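Local atomic coordinates of glucanase (Clostridium thermocellum, PDB entry 5GXX), a protein that probably hydrolyses internal beta-1,4-glucosidic bonds of cellulose, as a family 9 endoglucanase of the cellulosome of a thermophilic bacterium. Residues Tyr398-Asn401 / Lys407-Val410. The protein carries 1 engineered substitution. Numbering follows the deposited sequence.
Sequences YEDN and KNEV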
loop_
_atom_site.group_PDB
_atom_site.type_symbol
_atom_site.label_atom_id
_atom_site.label_comp_id
_atom_site.label_asym_id
_atom_site.label_seq_id
_atom_site.Cartn_x
_atom_site.Cartn_y
_atom_site.Cartn_z
ATOM N N TYR A 398 -35.434 17.028 13.377
ATOM C CA TYR A 398 -34.595 15.944 13.860
ATOM C C TYR A 398 -34.632 14.783 12.875
ATOM O O TYR A 398 -35.684 14.478 12.297
ATOM C CB TYR A 398 -35.072 15.514 15.263
ATOM C CG TYR A 398 -34.427 14.253 15.788
ATOM C CD1 TYR A 398 -33.224 14.303 16.474
ATOM C CD2 TYR A 398 -34.988 13.005 15.522
ATOM C CE1 TYR A 398 -32.611 13.131 16.945
ATOM C CE2 TYR A 398 -34.384 11.842 15.954
ATOM C CZ TYR A 398 -33.199 11.909 16.666
ATOM O OH TYR A 398 -32.612 10.744 17.113
ATOM N N GLU A 399 -33.466 14.154 12.720
ATOM C CA GLU A 399 -33.375 12.847 12.058
ATOM C C GLU A 399 -32.411 11.990 12.859
ATOM O O GLU A 399 -31.360 12.461 13.317
ATOM C CB GLU A 399 -32.872 12.977 10.616
ATOM C CG GLU A 399 -33.782 13.727 9.649
ATOM C CD GLU A 399 -35.086 13.016 9.314
ATOM O OE1 GLU A 399 -35.208 11.789 9.537
ATOM O OE2 GLU A 399 -36.001 13.697 8.802
ATOM N N ASP A 400 -32.790 10.722 12.994
ATOM C CA ASP A 400 -32.034 9.716 13.721
ATOM C C ASP A 400 -30.892 9.218 12.839
ATOM O O ASP A 400 -31.100 8.360 11.975
ATOM C CB ASP A 400 -33.007 8.579 14.058
ATOM C CG ASP A 400 -32.390 7.475 14.885
ATOM O OD1 ASP A 400 -31.350 7.717 15.533
ATOM O OD2 ASP A 400 -32.983 6.365 14.861
ATOM N N ASN A 401 -29.702 9.777 13.038
ATOM C CA ASN A 401 -28.577 9.555 12.140
ATOM C C ASN A 401 -27.327 9.471 13.016
ATOM O O ASN A 401 -27.064 10.371 13.827
ATOM C CB ASN A 401 -28.539 10.739 11.164
ATOM C CG ASN A 401 -27.333 10.739 10.249
ATOM O OD1 ASN A 401 -26.494 9.837 10.281
ATOM N ND2 ASN A 401 -27.239 11.779 9.421
ATOM N N LYS A 407 -27.272 16.221 17.430
ATOM C CA LYS A 407 -28.622 15.817 17.810
ATOM C C LYS A 407 -28.661 14.430 18.438
ATOM O O LYS A 407 -29.547 14.151 19.245
ATOM C CB LYS A 407 -29.598 15.919 16.638
ATOM C CG LYS A 407 -29.690 17.339 16.092
ATOM C CD LYS A 407 -30.845 17.495 15.156
ATOM C CE LYS A 407 -30.870 18.938 14.671
ATOM N NZ LYS A 407 -31.866 19.188 13.592
ATOM N N ASN A 408 -27.729 13.573 18.045
ATOM C CA ASN A 408 -27.730 12.201 18.560
ATOM C C ASN A 408 -26.629 11.924 19.589
ATOM O O ASN A 408 -26.324 10.754 19.894
ATOM C CB ASN A 408 -27.751 11.156 17.449
ATOM C CG ASN A 408 -29.154 10.611 17.205
ATOM O OD1 ASN A 408 -30.131 11.043 17.818
ATOM N ND2 ASN A 408 -29.254 9.656 16.306
ATOM N N GLU A 409 -26.023 12.991 20.104
ATOM C CA GLU A 409 -25.120 12.900 21.252
ATOM C C GLU A 409 -25.845 12.300 22.456
ATOM O O GLU A 409 -27.052 12.505 22.620
ATOM C CB GLU A 409 -24.508 14.271 21.601
ATOM C CG GLU A 409 -23.484 14.278 22.744
ATOM C CD GLU A 409 -22.263 13.415 22.515
ATOM O OE1 GLU A 409 -22.362 12.256 22.052
ATOM O OE2 GLU A 409 -21.151 13.882 22.834
ATOM N N VAL A 410 -25.105 11.535 23.245
ATOM C CA VAL A 410 -25.590 10.975 24.510
ATOM C C VAL A 410 -24.491 11.184 25.548
ATOM O O VAL A 410 -23.308 11.190 25.198
ATOM C CB VAL A 410 -25.945 9.458 24.381
ATOM C CG1 VAL A 410 -27.201 9.271 23.529
ATOM C CG2 VAL A 410 -24.754 8.661 23.833
#
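Asn408 reaches across to Tyr398, Asp400 and Asn401, a worked example of how one buried amide can tie together the two limbs of a loop that has no regular structure. Asn408 CB lies 3.8 Å from the backbone O of Asn401. Asn408 OD1 accepts a short hydrogen bond of 2.6 Å from Tyr398 OH, which sits in the carbonyl plane on a lone pair (C=O...O angle 126°), while ring and amide planes stand 60° apart. Asn408 ND2 gives a hydrogen bond of 3.0 Å to Asp400 OD1, meeting the anti lone pair of a carboxylate turned steeply against the amide, and a weak one to Asn401 O. With CG anti to the backbone N (chi1 171°), Tyr398 runs past Lys407 in the opposite sense, its CD1 4.0 Å from Lys407 CB; the extended lysine continues to a hydrogen bond with Ser397 O. Asp400 is also held by the backbone N atoms of Gln359 and Arg360. Next along the chain, Glu409 OE2 hydrogen-bonds a Tris molecule, probably from the crystallisation liquor. Donor and acceptor ends of the amide are thus both engaged, which fixes its flip and joins 398-401 to the segment leading into helix 412-429.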